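Local structure of MutT related protein (Methanosarcina mazei, 3GRN) at residues Leu122-Tyr125 with Phe126-Phe129. The protein is a MutT-related Nudix-family protein that probably acts as a hydrolase. Numbering follows the deposited sequence.
Sequences LPAY and FRDF
Tyr125 and Phe126, neighbours at the start of helix 124-137, form an edge-to-face aromatic pair, with centroids 4.8 Å apart and planes inclined at 56°. The edge of Tyr125 meets one face of Phe126, its CE1 lying 3.5 Å from Phe126 CE2. Adjacent residues can meet so because CG of Tyr125 sits between its backbone N and carbonyl carbon (chi1 51°), which turns the ring back toward the N-terminus; there Pro123 CB rests over one of its faces. Leu122 crosses Phe126 at about a right angle, its CG 3.8 Å from Phe126 CB, while Pro123 CD approaches the rim of the Phe126 ring near its plane. Beyond the helix, Phe126 meets Tyr12 edge-to-face and Tyr125 stacks on Phe78, which fastens this first turn against the sheet of the Nudix fold. An alanine in place of Phe126 would probably leave the Tyr125 edge and Leu122 without their shared partner and open a gap toward the strands.

Pro123, at the N-cap, accepts a nearly straight bond from Arg127 N to its O (3.1 Å) and a weak one from Phe126 N. The arginine chain bends at chi3 (-60°), bringing NE within 2.9 Å of a water that also donates a weak bond to Leu122 O. In one of two Asp128 conformers, a second water joins Tyr125 O to OD2, paired also with Arg132. The chemistry thus gives the turn an aromatic, apolar side seated on the sheet and a polar side held mainly by backbone hydrogen bonds, with water adding to them.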
ATOM      1  N   LEU A 122      10.049   6.071 -18.118  1.00 47.40           N
ATOM      2  CA  LEU A 122      10.650   5.146 -17.156  1.00 38.51           C
ATOM      3  C   LEU A 122      11.913   5.810 -16.602  1.00 33.97           C
ATOM      4  O   LEU A 122      12.823   6.133 -17.372  1.00 29.88           O
ATOM      5  CB  LEU A 122      10.999   3.810 -17.813  1.00 41.98           C
ATOM      6  CG  LEU A 122      11.388   2.651 -16.884  1.00 37.73           C
ATOM      7  CD1 LEU A 122      10.163   1.967 -16.258  1.00 33.74           C
ATOM      8  CD2 LEU A 122      12.248   1.633 -17.606  1.00 42.11           C
ATOM      9  N   PRO A 123      11.969   6.011 -15.269  1.00 26.38           N
ATOM     10  CA  PRO A 123      13.024   6.746 -14.573  1.00 22.58           C
ATOM     11  C   PRO A 123      14.410   6.245 -14.886  1.00 18.92           C
ATOM     12  O   PRO A 123      14.599   5.046 -15.117  1.00 21.24           O
ATOM     13  CB  PRO A 123      12.709   6.490 -13.103  1.00 24.24           C
ATOM     14  CG  PRO A 123      11.259   6.253 -13.077  1.00 29.38           C
ATOM     15  CD  PRO A 123      10.954   5.512 -14.324  1.00 27.28           C
ATOM     16  N   ALA A 124      15.381   7.163 -14.858  1.00 22.78           N
ATOM     17  CA  ALA A 124      16.738   6.876 -15.351  1.00 21.02           C
ATOM     18  C   ALA A 124      17.389   5.662 -14.711  1.00 20.49           C
ATOM     19  O   ALA A 124      18.027   4.872 -15.399  1.00 21.21           O
ATOM     20  CB  ALA A 124      17.636   8.109 -15.210  1.00 27.46           C
ATOM     21  N   TYR A 125      17.160   5.478 -13.414  1.00 21.33           N
ATOM     22  CA  TYR A 125      17.734   4.337 -12.702  1.00 21.98           C
ATOM     23  C   TYR A 125      17.205   2.985 -13.198  1.00 19.08           C
ATOM     24  O   TYR A 125      17.954   2.003 -13.203  1.00 24.98           O
ATOM     25  CB  TYR A 125      17.591   4.481 -11.178  1.00 19.81           C
ATOM     26  CG  TYR A 125      16.199   4.792 -10.691  1.00 23.03           C
ATOM     27  CD1 TYR A 125      15.278   3.779 -10.484  1.00 23.64           C
ATOM     28  CD2 TYR A 125      15.802   6.105 -10.440  1.00 22.32           C
ATOM     29  CE1 TYR A 125      14.000   4.059 -10.047  1.00 20.71           C
ATOM     30  CE2 TYR A 125      14.539   6.396  -9.987  1.00 23.97           C
ATOM     31  CZ  TYR A 125      13.626   5.360  -9.805  1.00 28.42           C
ATOM     32  OH  TYR A 125      12.342   5.607  -9.357  1.00 33.04           O
ATOM     33  N   PHE A 126      15.932   2.941 -13.605  1.00 18.96           N
ATOM     34  CA  PHE A 126      15.376   1.716 -14.182  1.00 20.93           C
ATOM     35  C   PHE A 126      15.903   1.484 -15.601  1.00 23.34           C
ATOM     36  O   PHE A 126      16.240   0.358 -15.954  1.00 20.77           O
ATOM     37  CB  PHE A 126      13.851   1.724 -14.179  1.00 20.75           C
ATOM     38  CG  PHE A 126      13.233   1.401 -12.839  1.00 20.86           C
ATOM     39  CD1 PHE A 126      13.721   0.360 -12.057  1.00 28.34           C
ATOM     40  CD2 PHE A 126      12.112   2.103 -12.398  1.00 26.07           C
ATOM     41  CE1 PHE A 126      13.133   0.049 -10.827  1.00 28.88           C
ATOM     42  CE2 PHE A 126      11.515   1.796 -11.172  1.00 25.71           C
ATOM     43  CZ  PHE A 126      12.032   0.770 -10.388  1.00 25.04           C
ATOM     44  N   ARG A 127      15.976   2.555 -16.394  1.00 20.63           N
ATOM     45  CA  ARG A 127      16.585   2.526 -17.730  1.00 28.59           C
ATOM     46  C   ARG A 127      17.986   1.906 -17.648  1.00 26.57           C
ATOM     47  O   ARG A 127      18.284   0.956 -18.361  1.00 26.17           O
ATOM     48  CB  ARG A 127      16.650   3.955 -18.304  1.00 25.86           C
ATOM     49  CG  ARG A 127      16.883   4.040 -19.798  1.00 43.88           C
ATOM     50  CD  ARG A 127      16.934   5.499 -20.274  1.00 38.91           C
ATOM     51  NE  ARG A 127      15.689   6.219 -19.988  1.00 55.98           N
ATOM     52  CZ  ARG A 127      15.602   7.311 -19.229  1.00 51.31           C
ATOM     53  NH1 ARG A 127      14.423   7.883 -19.033  1.00 58.11           N
ATOM     54  NH2 ARG A 127      16.686   7.844 -18.678  1.00 49.02           N
ATOM     55  N   ASP A 128      18.817   2.455 -16.762  1.00 25.46           N
ATOM     56  CA  ASP A 128      20.162   1.947 -16.486  0.60 23.41           C
ATOM     57  C   ASP A 128      20.138   0.465 -16.097  1.00 25.77           C
ATOM     58  O   ASP A 128      20.938  -0.334 -16.593  1.00 25.86           O
ATOM     59  CB  ASP A 128      20.793   2.777 -15.366  0.60 28.36           C
ATOM     60  CG  ASP A 128      22.270   2.504 -15.184  0.60 33.89           C
ATOM     61  OD1 ASP A 128      23.050   2.745 -16.133  0.60 40.00           O
ATOM     62  OD2 ASP A 128      22.655   2.074 -14.075  0.60 38.13           O
ATOM     63  N   PHE A 129      19.214   0.099 -15.204  1.00 25.77           N
ATOM     64  CA  PHE A 129      19.102  -1.297 -14.776  1.00 22.90           C
ATOM     65  C   PHE A 129      18.903  -2.217 -15.968  1.00 21.64           C
ATOM     66  O   PHE A 129      19.568  -3.244 -16.073  1.00 22.82           O
ATOM     67  CB  PHE A 129      17.962  -1.539 -13.772  1.00 22.27           C
ATOM     68  CG  PHE A 129      17.689  -3.013 -13.543  1.00 19.28           C
ATOM     69  CD1 PHE A 129      18.467  -3.734 -12.645  1.00 23.41           C
ATOM     70  CD2 PHE A 129      16.704  -3.692 -14.279  1.00 19.38           C
ATOM     71  CE1 PHE A 129      18.270  -5.094 -12.460  1.00 24.74           C
ATOM     72  CE2 PHE A 129      16.491  -5.046 -14.102  1.00 19.77           C
ATOM     73  CZ  PHE A 129      17.278  -5.753 -13.187  1.00 28.35           C
TER
HETATM   74  O   HOH W   1      13.314   4.547 -20.307  1.00 54.22           O
HETATM   75  O   HOH W   2      20.461   1.749 -12.103  1.00 26.79           O